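Local coordinates for uncharacterized protein (Bordetella bronchiseptica, PDB 4XG0), which is probably a kinase of the DUF1537 family, acting in catabolic pathways for acid sugars, at residues G146-Q151 with D213-A218; G152-G157 with S177-L182; G257-V262 with G351-V356; R345-H350 with G393-L398. All coordinates share one frame; numbering follows the deposited sequence. Where two conformers were deposited one is given.

Interaction 1. Residues G146-Q151 with D213-A218; sequences GRTVRQ and DALDDA
A single antiparallel beta bridge, lengthened by one carboxylate, joins the edge strand 147-150 of a small antiparallel sheet to the loop leading into helix 217-230, where Val149 and Ala214 form a hydrogen-bonded pair. Val149 N reaches Ala214 O at 3.0 Å along a nearly straight bond (167°), and Ala214 N returns to Val149 O, also at 3.0 Å, arriving in the carbonyl plane on a lone pair. Beyond this pair, Asp213 takes over the role of a backbone acceptor. Its OD2 receives the amide of Gln151 at 2.7 Å on the syn side, 20° out of the carboxylate plane, while OD1 accepts the amide of Gly152, so two successive backbone N-H groups are gripped by one side chain at the turn between the strands. Val149 CG1 rests 3.5 Å from Asp213 OD1. At the other end, Thr148 and Leu215 lie side by side, with Thr148 CG2 3.3 Å from Leu215 O. Thr148 OG1 sits between its own backbone N and carbonyl carbon (chi1 58°), which turns it toward Arg150; NE of Arg150 donates to it at 2.9 Å, nearly in the guanidinium plane. That bond helps fix the rotation of the guanidinium, and Leu215 CD1 lies over one of its faces, 3.5 Å from Arg150 NE. Strand 153-156 flanks strand 147-150 on its other edge, Thr148 meeting Tyr155 and Val149 meeting Leu154. Past Leu215, Asp216 N-caps helix 217-230 through OD1 to the amide of Asp219, whose carboxylate in turn accepts Leu215 N.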
loop_
_atom_site.group_PDB
_atom_site.type_symbol
_atom_site.label_atom_id
_atom_site.label_comp_id
_atom_site.label_asym_id
_atom_site.label_seq_id
_atom_site.Cartn_x
_atom_site.Cartn_y
_atom_site.Cartn_z
ATOM N N GLY A 146 -6.239 -1.294 -19.633
ATOM C CA GLY A 146 -6.484 -0.302 -20.666
ATOM C C GLY A 146 -7.505 0.753 -20.316
ATOM O O GLY A 146 -7.879 1.557 -21.171
ATOM N N ARG A 147 -7.939 0.811 -19.069
ATOM C CA ARG A 147 -8.886 1.864 -18.710
ATOM C C ARG A 147 -8.150 2.990 -18.014
ATOM O O ARG A 147 -7.359 2.758 -17.106
ATOM C CB ARG A 147 -9.988 1.319 -17.831
ATOM C CG ARG A 147 -10.981 0.421 -18.539
ATOM C CD ARG A 147 -10.564 -1.028 -18.462
ATOM N NE ARG A 147 -11.631 -1.895 -18.937
ATOM C CZ ARG A 147 -11.658 -2.498 -20.128
ATOM N NH1 ARG A 147 -12.712 -3.229 -20.462
ATOM N NH2 ARG A 147 -10.645 -2.392 -20.986
ATOM N N THR A 148 -8.385 4.206 -18.463
ATOM C CA THR A 148 -7.733 5.370 -17.901
ATOM C C THR A 148 -8.797 6.447 -17.749
ATOM O O THR A 148 -9.866 6.333 -18.329
ATOM C CB THR A 148 -6.585 5.860 -18.773
ATOM O OG1 THR A 148 -7.048 6.189 -20.108
ATOM C CG2 THR A 148 -5.507 4.784 -18.865
ATOM N N VAL A 149 -8.497 7.453 -16.934
ATOM C CA VAL A 149 -9.371 8.606 -16.758
ATOM C C VAL A 149 -8.586 9.827 -17.219
ATOM O O VAL A 149 -7.507 10.162 -16.662
ATOM C CB VAL A 149 -9.852 8.759 -15.299
ATOM C CG1 VAL A 149 -10.612 10.065 -15.125
ATOM C CG2 VAL A 149 -10.736 7.556 -14.897
ATOM N N ARG A 150 -9.111 10.463 -18.265
ATOM C CA ARG A 150 -8.449 11.565 -18.970
ATOM C C ARG A 150 -9.336 12.805 -19.014
ATOM O O ARG A 150 -10.366 12.800 -19.677
ATOM C CB ARG A 150 -8.130 11.149 -20.401
ATOM C CG ARG A 150 -7.271 9.902 -20.466
ATOM C CD ARG A 150 -6.750 9.670 -21.879
ATOM N NE ARG A 150 -6.285 8.298 -22.018
ATOM C CZ ARG A 150 -5.646 7.811 -23.082
ATOM N NH1 ARG A 150 -5.265 6.537 -23.073
ATOM N NH2 ARG A 150 -5.405 8.574 -24.147
ATOM N N GLN A 151 -8.905 13.862 -18.325
ATOM C CA GLN A 151 -9.725 15.055 -18.134
ATOM C C GLN A 151 -11.154 14.635 -17.718
ATOM O O GLN A 151 -12.169 15.207 -18.187
ATOM C CB GLN A 151 -9.713 15.932 -19.399
ATOM C CG GLN A 151 -8.287 16.387 -19.745
ATOM C CD GLN A 151 -8.230 17.549 -20.706
ATOM O OE1 GLN A 151 -8.650 17.445 -21.851
ATOM N NE2 GLN A 151 -7.694 18.655 -20.243
ATOM N N ASP A 213 -7.991 12.080 -12.389
ATOM C CA ASP A 213 -7.435 11.458 -13.549
ATOM C C ASP A 213 -6.423 10.418 -13.120
ATOM O O ASP A 213 -5.819 10.505 -12.037
ATOM C CB ASP A 213 -6.717 12.509 -14.409
ATOM C CG ASP A 213 -7.596 13.140 -15.439
ATOM O OD1 ASP A 213 -8.844 13.094 -15.317
ATOM O OD2 ASP A 213 -7.010 13.718 -16.398
ATOM N N ALA A 214 -6.230 9.455 -13.999
ATOM C CA ALA A 214 -5.098 8.533 -13.872
ATOM C C ALA A 214 -4.843 7.892 -15.218
ATOM O O ALA A 214 -5.751 7.292 -15.803
ATOM C CB ALA A 214 -5.419 7.460 -12.850
ATOM N N LEU A 215 -3.613 7.995 -15.698
ATOM C CA LEU A 215 -3.213 7.320 -16.932
ATOM C C LEU A 215 -2.502 5.970 -16.689
ATOM O O LEU A 215 -2.503 5.069 -17.555
ATOM C CB LEU A 215 -2.272 8.235 -17.685
ATOM C CG LEU A 215 -2.114 8.008 -19.176
ATOM C CD1 LEU A 215 -3.469 8.141 -19.891
ATOM C CD2 LEU A 215 -1.139 9.052 -19.698
ATOM N N ASP A 216 -1.874 5.844 -15.526
ATOM C CA ASP A 216 -1.052 4.673 -15.240
ATOM C C ASP A 216 -1.068 4.316 -13.756
ATOM O O ASP A 216 -1.671 5.023 -12.942
ATOM C CB ASP A 216 0.388 4.840 -15.761
ATOM C CG ASP A 216 1.113 6.023 -15.160
ATOM O OD1 ASP A 216 0.660 6.594 -14.143
ATOM O OD2 ASP A 216 2.170 6.371 -15.714
ATOM N N ASP A 217 -0.392 3.227 -13.430
ATOM C CA ASP A 217 -0.360 2.720 -12.056
ATOM C C ASP A 217 0.296 3.731 -11.139
ATOM O O ASP A 217 -0.093 3.856 -9.977
ATOM C CB ASP A 217 0.386 1.384 -11.984
ATOM C CG ASP A 217 -0.430 0.232 -12.539
ATOM O OD1 ASP A 217 -1.672 0.327 -12.544
ATOM O OD2 ASP A 217 0.173 -0.778 -12.963
ATOM N N ALA A 218 1.320 4.431 -11.636
ATOM C CA ALA A 218 1.964 5.472 -10.853
ATOM C C ALA A 218 0.948 6.535 -10.435
ATOM O O ALA A 218 0.995 7.065 -9.312
ATOM C CB ALA A 218 3.150 6.109 -11.635
#

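Interaction 2. Residues G152-G157 with S177-L182; sequences GVLYVG and SHIPTL
Val153 and His178 meet with their side chains at about a right angle: CG2 of the valine comes to the edge of the imidazole, near its plane, 3.5 Å from His178 CD2. The ring owes this position to a first torsion that sets CG opposite the backbone N (chi1 -171°). Pro180 CD lies over the centre of one face, 3.7 Å above the ring plane, and both ring nitrogens are engaged: ND1 shares a 2.8 Å hydrogen bond with Thr181 OG1, and NE2 bonds to Gln187 OE1. The imidazole is thus held in its rotation from several directions. Val153 CG1, the other branch, packs 3.8 Å from Ser177 CB. In the backbone, two bonds flank the Val153-His178 bridge, Leu154 N to Ser177 O at 2.9 Å and Ile179 N to Gly152 O at 2.8 Å. The latter uses the first amide of the helix that begins at Ile179, with His178 as N-cap residue. Ile179 CG1 lies 3.3 Å from Gly152 O, and its CD1 approaches Leu154 CB. Strand 153-156 runs between strands 147-150 and 159-160, Pro160 touching Val153 and Ser177, while Phe119 of helix 119-130 packs on Ile179 and Leu182.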
loop_
_atom_site.group_PDB
_atom_site.type_symbol
_atom_site.label_atom_id
_atom_site.label_comp_id
_atom_site.label_asym_id
_atom_site.label_seq_id
_atom_site.Cartn_x
_atom_site.Cartn_y
_atom_site.Cartn_z
ATOM N N GLY A 152 -11.188 13.638 -16.841
ATOM C CA GLY A 152 -12.414 13.139 -16.240
ATOM C C GLY A 152 -13.167 12.119 -17.068
ATOM O O GLY A 152 -14.196 11.602 -16.604
ATOM N N VAL A 153 -12.668 11.811 -18.268
ATOM C CA VAL A 153 -13.333 10.894 -19.185
ATOM C C VAL A 153 -12.797 9.480 -19.050
ATOM O O VAL A 153 -11.601 9.284 -19.045
ATOM C CB VAL A 153 -13.127 11.332 -20.655
ATOM C CG1 VAL A 153 -13.784 10.349 -21.594
ATOM C CG2 VAL A 153 -13.688 12.727 -20.894
ATOM N N LEU A 154 -13.684 8.506 -18.924
ATOM C CA LEU A 154 -13.235 7.111 -18.848
ATOM C C LEU A 154 -12.880 6.659 -20.267
ATOM O O LEU A 154 -13.740 6.593 -21.150
ATOM C CB LEU A 154 -14.322 6.233 -18.224
ATOM C CG LEU A 154 -13.896 4.864 -17.642
ATOM C CD1 LEU A 154 -13.439 3.913 -18.763
ATOM C CD2 LEU A 154 -12.786 5.040 -16.590
ATOM N N TYR A 155 -11.591 6.417 -20.481
ATOM C CA TYR A 155 -11.078 5.930 -21.753
ATOM C C TYR A 155 -10.818 4.423 -21.682
ATOM O O TYR A 155 -10.296 3.907 -20.687
ATOM C CB TYR A 155 -9.767 6.632 -22.102
ATOM C CG TYR A 155 -9.940 7.850 -22.976
ATOM C CD1 TYR A 155 -10.508 9.013 -22.477
ATOM C CD2 TYR A 155 -9.566 7.821 -24.303
ATOM C CE1 TYR A 155 -10.676 10.143 -23.275
ATOM C CE2 TYR A 155 -9.715 8.929 -25.109
ATOM C CZ TYR A 155 -10.279 10.080 -24.592
ATOM O OH TYR A 155 -10.438 11.156 -25.399
ATOM N N VAL A 156 -11.194 3.730 -22.758
ATOM C CA VAL A 156 -10.824 2.325 -22.958
ATOM C C VAL A 156 -9.855 2.320 -24.151
ATOM O O VAL A 156 -10.257 2.667 -25.260
ATOM C CB VAL A 156 -12.069 1.454 -23.309
ATOM C CG1 VAL A 156 -11.667 0.017 -23.562
ATOM C CG2 VAL A 156 -13.137 1.519 -22.196
ATOM N N GLY A 157 -8.591 1.941 -23.941
ATOM C CA GLY A 157 -7.566 2.212 -24.937
ATOM C C GLY A 157 -7.565 3.699 -25.320
ATOM O O GLY A 157 -7.584 4.556 -24.436
ATOM N N SER A 177 -19.493 9.340 -20.825
ATOM C CA SER A 177 -18.103 8.929 -20.570
ATOM C C SER A 177 -17.411 9.924 -19.645
ATOM O O SER A 177 -16.414 9.615 -19.036
ATOM C CB SER A 177 -17.318 8.947 -21.894
ATOM O OG SER A 177 -17.893 8.120 -22.895
ATOM N N HIS A 178 -17.938 11.153 -19.593
ATOM C CA HIS A 178 -17.290 12.215 -18.840
ATOM C C HIS A 178 -17.804 12.146 -17.422
ATOM O O HIS A 178 -18.957 12.532 -17.143
ATOM C CB HIS A 178 -17.601 13.591 -19.486
ATOM C CG HIS A 178 -16.792 14.707 -18.900
ATOM N ND1 HIS A 178 -17.359 15.764 -18.232
ATOM C CD2 HIS A 178 -15.452 14.879 -18.820
ATOM C CE1 HIS A 178 -16.402 16.577 -17.806
ATOM N NE2 HIS A 178 -15.235 16.055 -18.145
ATOM N N ILE A 179 -16.984 11.591 -16.518
ATOM C CA ILE A 179 -17.513 11.183 -15.226
ATOM C C ILE A 179 -18.026 12.398 -14.444
ATOM O O ILE A 179 -19.064 12.317 -13.793
ATOM C CB ILE A 179 -16.499 10.338 -14.418
ATOM C CG1 ILE A 179 -16.012 9.175 -15.286
ATOM C CG2 ILE A 179 -17.164 9.855 -13.148
ATOM C CD1 ILE A 179 -14.810 8.417 -14.729
ATOM N N PRO A 180 -17.343 13.553 -14.556
ATOM C CA PRO A 180 -17.821 14.755 -13.850
ATOM C C PRO A 180 -19.228 15.192 -14.288
ATOM O O PRO A 180 -20.008 15.688 -13.481
ATOM C CB PRO A 180 -16.755 15.801 -14.179
ATOM C CG PRO A 180 -15.521 15.000 -14.505
ATOM C CD PRO A 180 -16.016 13.756 -15.164
ATOM N N THR A 181 -19.549 15.006 -15.561
ATOM C CA THR A 181 -20.892 15.266 -16.053
ATOM C C THR A 181 -21.868 14.208 -15.511
ATOM O O THR A 181 -22.940 14.535 -15.004
ATOM C CB THR A 181 -20.886 15.273 -17.572
ATOM O OG1 THR A 181 -20.072 16.350 -18.023
ATOM C CG2 THR A 181 -22.292 15.460 -18.129
ATOM N N LEU A 182 -21.464 12.939 -15.574
ATOM C CA LEU A 182 -22.276 11.822 -15.066
ATOM C C LEU A 182 -22.657 12.058 -13.612
ATOM O O LEU A 182 -23.819 11.855 -13.225
ATOM C CB LEU A 182 -21.519 10.493 -15.223
ATOM C CG LEU A 182 -22.187 9.171 -14.825
ATOM C CD1 LEU A 182 -23.469 8.941 -15.598
ATOM C CD2 LEU A 182 -21.195 8.032 -15.053
#

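Interaction 3. Residues G257-V262 with G351-V356; sequences GPVLVV and GAAGVV
Four backbone hydrogen bonds join Pro258, Leu260 and Val262 to Ala353, Gly354 and Val356 in parallel register. Leu260 uses both its polar atoms on this side: its N donates to Gly354 O at 2.9 Å, and its O accepts Val356 N, also at 2.9 Å, in the carbonyl plane. Val356 likewise spends both, its O taking Val262 N at 2.8 Å nearly along the C=O axis. The bond at the entrance is less regular, since Ala353 N meets Pro258 O at 2.8 Å from above the carbonyl plane, 48° out of it. Leu260 O has a further, weaker CA-H...O contact from Val355 CA at 3.1 Å. The opposite edge of strand 259-263 is satisfied by strand 317-321, where Val259 and Val261 bond to Leu318 and Val261 also to Leu320. Apolar branches fill the two faces: Val259 CG1 and Val356 CG2 touch at 4.0 Å on the side covered by helix 412-421, and Val261 CG2 packs 4.1 Å from Val356 CB. Leu260 and Val355 point to the other face, where Leu260 meets Ala343 and Val347 of helix 334-349. The axes of the paired strands run 22° apart, and two buried parallel strands with helices on both faces mark the core of an alpha/beta domain, here the nucleotide-binding C-terminal domain.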
loop_
_atom_site.group_PDB
_atom_site.type_symbol
_atom_site.label_atom_id
_atom_site.label_comp_id
_atom_site.label_asym_id
_atom_site.label_seq_id
_atom_site.Cartn_x
_atom_site.Cartn_y
_atom_site.Cartn_z
ATOM N N GLY A 257 7.722 3.086 13.138
ATOM C CA GLY A 257 9.159 3.243 13.217
ATOM C C GLY A 257 9.743 3.162 11.817
ATOM O O GLY A 257 9.035 2.771 10.881
ATOM N N PRO A 258 11.036 3.488 11.682
ATOM C CA PRO A 258 11.708 3.447 10.388
ATOM C C PRO A 258 12.041 2.032 9.987
ATOM O O PRO A 258 12.161 1.159 10.834
ATOM C CB PRO A 258 12.990 4.217 10.663
ATOM C CG PRO A 258 13.314 3.852 12.055
ATOM C CD PRO A 258 11.978 3.807 12.764
ATOM N N VAL A 259 12.152 1.802 8.690
ATOM C CA VAL A 259 12.795 0.616 8.179
ATOM C C VAL A 259 14.292 0.844 8.247
ATOM O O VAL A 259 14.798 1.878 7.800
ATOM C CB VAL A 259 12.370 0.321 6.704
ATOM C CG1 VAL A 259 13.245 -0.767 6.146
ATOM C CG2 VAL A 259 10.950 -0.124 6.655
ATOM N N LEU A 260 15.010 -0.104 8.840
ATOM C CA LEU A 260 16.451 -0.043 8.920
ATOM C C LEU A 260 17.064 -0.876 7.788
ATOM O O LEU A 260 16.759 -2.048 7.664
ATOM C CB LEU A 260 16.903 -0.634 10.269
ATOM C CG LEU A 260 18.400 -0.615 10.503
ATOM C CD1 LEU A 260 18.940 0.813 10.472
ATOM C CD2 LEU A 260 18.719 -1.271 11.842
ATOM N N VAL A 261 17.926 -0.270 6.973
ATOM C CA VAL A 261 18.600 -0.958 5.891
ATOM C C VAL A 261 20.109 -1.068 6.148
ATOM O O VAL A 261 20.775 -0.072 6.399
ATOM C CB VAL A 261 18.343 -0.233 4.566
ATOM C CG1 VAL A 261 18.989 -0.971 3.411
ATOM C CG2 VAL A 261 16.863 -0.042 4.370
ATOM N N VAL A 262 20.637 -2.302 6.102
ATOM C CA VAL A 262 22.015 -2.550 6.433
ATOM C C VAL A 262 22.680 -3.078 5.176
ATOM O O VAL A 262 22.255 -4.101 4.603
ATOM C CB VAL A 262 22.150 -3.555 7.580
ATOM C CG1 VAL A 262 23.596 -3.744 7.905
ATOM C CG2 VAL A 262 21.386 -3.046 8.778
ATOM N N GLY A 351 13.391 0.705 18.125
ATOM C CA GLY A 351 12.300 0.092 17.397
ATOM C C GLY A 351 12.515 0.313 15.915
ATOM O O GLY A 351 13.290 1.178 15.526
ATOM N N ALA A 352 11.851 -0.508 15.104
ATOM C CA ALA A 352 11.930 -0.415 13.658
ATOM C C ALA A 352 10.734 -1.138 13.097
ATOM O O ALA A 352 10.205 -2.088 13.701
ATOM C CB ALA A 352 13.238 -1.032 13.134
ATOM N N ALA A 353 10.290 -0.677 11.939
ATOM C CA ALA A 353 9.239 -1.333 11.221
ATOM C C ALA A 353 9.690 -2.640 10.589
ATOM O O ALA A 353 8.867 -3.494 10.290
ATOM C CB ALA A 353 8.707 -0.384 10.126
ATOM N N GLY A 354 11.003 -2.773 10.396
ATOM C CA GLY A 354 11.636 -3.932 9.792
ATOM C C GLY A 354 13.092 -3.642 9.459
ATOM O O GLY A 354 13.576 -2.514 9.644
ATOM N N VAL A 355 13.775 -4.673 8.975
ATOM C CA VAL A 355 15.160 -4.603 8.566
ATOM C C VAL A 355 15.313 -5.181 7.182
ATOM O O VAL A 355 14.662 -6.165 6.825
ATOM C CB VAL A 355 16.072 -5.392 9.519
ATOM C CG1 VAL A 355 17.548 -5.255 9.082
ATOM C CG2 VAL A 355 15.889 -4.908 10.897
ATOM N N VAL A 356 16.166 -4.543 6.391
ATOM C CA VAL A 356 16.558 -5.051 5.098
ATOM C C VAL A 356 18.082 -5.238 5.142
ATOM O O VAL A 356 18.823 -4.356 5.608
ATOM C CB VAL A 356 16.220 -4.035 3.966
ATOM C CG1 VAL A 356 16.662 -4.572 2.639
ATOM C CG2 VAL A 356 14.753 -3.712 3.942
#

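Interaction 4. Residues R345-H350 with G393-L398; sequences RLVLAH and GQAAGL
Leu348 on the last turn of helix 334-349 meets Gln394 in the loop between strands 385-391 and 399-403, a largely apolar contact at the surface of the C-terminal alpha/beta domain. The two side chains cross at about a right angle. Leu348 CD1 sits over the face of the Gln394 amide, 3.8 Å from each of its CD, OE1 and NE2, whereas the other methyl, CD2, lies 3.7 Å from the backbone O of Gln394. The Gln394 chain is extended beyond CG (chi2 173°), which lays the flat amide against the methyl. One residue earlier on the helix, Val347 reaches Leu398 tip to tip, and Ala395 fits beside both helix residues, its CB 4.4 Å from Val347 CG1 and equally far from Leu348 CD2. No hydrogen bond crosses between the segments; the loop is shaped by a type II turn from Ala395 to Leu398, closed by Leu398 N to Ala395 O at 3.0 Å, and by backbone bonds that tie Gln394 to Leu370 and both Gly397 and Leu398 to Leu390. Further out, the side chain of Leu390, on strand 385-391, touches Ala395 and Leu398. Closest of the apolar pairs between helix and loop is Val347 CG1 to Leu398 CD2, at 3.8 Å.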
loop_
_atom_site.group_PDB
_atom_site.type_symbol
_atom_site.label_atom_id
_atom_site.label_comp_id
_atom_site.label_asym_id
_atom_site.label_seq_id
_atom_site.Cartn_x
_atom_site.Cartn_y
_atom_site.Cartn_z
ATOM N N ARG A 345 21.324 -3.494 18.081
ATOM C CA ARG A 345 21.173 -2.577 19.200
ATOM C C ARG A 345 20.098 -1.525 18.907
ATOM O O ARG A 345 19.276 -1.181 19.777
ATOM C CB ARG A 345 22.496 -1.932 19.564
ATOM C CG ARG A 345 23.400 -2.800 20.422
ATOM C CD ARG A 345 24.825 -2.256 20.545
ATOM N NE ARG A 345 24.885 -0.855 20.966
ATOM C CZ ARG A 345 26.007 -0.136 21.002
ATOM N NH1 ARG A 345 27.136 -0.692 20.657
ATOM N NH2 ARG A 345 25.993 1.138 21.388
ATOM N N LEU A 346 20.102 -1.016 17.687
ATOM C CA LEU A 346 19.147 0.025 17.283
ATOM C C LEU A 346 17.691 -0.452 17.220
ATOM O O LEU A 346 16.761 0.223 17.686
ATOM C CB LEU A 346 19.555 0.555 15.916
ATOM C CG LEU A 346 18.752 1.766 15.473
ATOM C CD1 LEU A 346 18.650 2.776 16.551
ATOM C CD2 LEU A 346 19.464 2.374 14.291
ATOM N N VAL A 347 17.493 -1.604 16.592
ATOM C CA VAL A 347 16.186 -2.236 16.559
ATOM C C VAL A 347 15.620 -2.460 17.960
ATOM O O VAL A 347 14.437 -2.232 18.217
ATOM C CB VAL A 347 16.264 -3.580 15.844
ATOM C CG1 VAL A 347 15.000 -4.363 16.064
ATOM C CG2 VAL A 347 16.554 -3.374 14.348
ATOM N N LEU A 348 16.440 -2.898 18.891
ATOM C CA LEU A 348 15.892 -3.166 20.219
ATOM C C LEU A 348 15.667 -1.887 21.013
ATOM O O LEU A 348 14.672 -1.739 21.754
ATOM C CB LEU A 348 16.806 -4.119 20.977
ATOM C CG LEU A 348 16.899 -5.503 20.350
ATOM C CD1 LEU A 348 17.884 -6.409 21.120
ATOM C CD2 LEU A 348 15.513 -6.118 20.275
ATOM N N ALA A 349 16.568 -0.939 20.861
ATOM C CA ALA A 349 16.475 0.233 21.716
ATOM C C ALA A 349 15.390 1.223 21.238
ATOM O O ALA A 349 14.643 1.782 22.058
ATOM C CB ALA A 349 17.841 0.904 21.835
ATOM N N HIS A 350 15.310 1.432 19.924
ATOM C CA HIS A 350 14.516 2.502 19.317
ATOM C C HIS A 350 13.284 1.935 18.595
ATOM O O HIS A 350 12.251 2.585 18.496
ATOM C CB HIS A 350 15.413 3.268 18.334
ATOM C CG HIS A 350 14.685 4.221 17.431
ATOM N ND1 HIS A 350 14.175 5.424 17.869
ATOM C CD2 HIS A 350 14.414 4.156 16.101
ATOM C CE1 HIS A 350 13.595 6.050 16.854
ATOM N NE2 HIS A 350 13.728 5.303 15.773
ATOM N N GLY A 393 14.775 -15.443 19.241
ATOM C CA GLY A 393 15.613 -14.334 19.634
ATOM C C GLY A 393 14.842 -13.123 20.100
ATOM O O GLY A 393 13.619 -13.147 20.251
ATOM N N GLN A 394 15.557 -12.028 20.251
ATOM C CA GLN A 394 15.047 -10.847 20.938
ATOM C C GLN A 394 14.056 -9.995 20.123
ATOM O O GLN A 394 13.364 -9.136 20.664
ATOM C CB GLN A 394 16.257 -9.993 21.338
ATOM C CG GLN A 394 17.433 -10.813 21.941
ATOM C CD GLN A 394 18.685 -9.979 22.165
ATOM O OE1 GLN A 394 18.894 -9.436 23.249
ATOM N NE2 GLN A 394 19.525 -9.875 21.132
ATOM N N ALA A 395 14.008 -10.216 18.813
ATOM C CA ALA A 395 13.152 -9.424 17.925
ATOM C C ALA A 395 12.255 -10.334 17.099
ATOM O O ALA A 395 11.925 -10.022 15.932
ATOM C CB ALA A 395 14.004 -8.575 16.995
ATOM N N ALA A 396 11.847 -11.453 17.682
ATOM C CA ALA A 396 10.928 -12.339 16.989
ATOM C C ALA A 396 9.742 -11.552 16.492
ATOM O O ALA A 396 9.163 -10.743 17.230
ATOM C CB ALA A 396 10.463 -13.451 17.893
ATOM N N GLY A 397 9.367 -11.801 15.239
ATOM C CA GLY A 397 8.270 -11.110 14.622
ATOM C C GLY A 397 8.642 -9.933 13.756
ATOM O O GLY A 397 7.811 -9.486 12.951
ATOM N N LEU A 398 9.862 -9.432 13.874
ATOM C CA LEU A 398 10.259 -8.271 13.093
ATOM C C LEU A 398 10.301 -8.621 11.621
ATOM O O LEU A 398 10.963 -9.582 11.241
ATOM C CB LEU A 398 11.619 -7.763 13.516
ATOM C CG LEU A 398 12.089 -6.449 12.895
ATOM C CD1 LEU A 398 11.304 -5.255 13.429
ATOM C CD2 LEU A 398 13.543 -6.285 13.131
#

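In the fold
From the N terminus, strand 147-150 opens the loop that interaction 1 closes at 213-218, and interaction 2 begins and ends within it, joining 152-157 to 177-182. The two touch, since their strands are neighbours in one small sheet; together they tie that sheet to the starts of two helices in the sugar-binding domain. The chain then passes to the nucleotide-binding domain, where interaction 3 closes a long loop between 257-262 and 351-356. Interaction 4 opens before that closure and ends after it, so the two cross, linking central strands to a covering helix and a surface loop. The centres of interactions 2 and 4 lie about 50 Å apart.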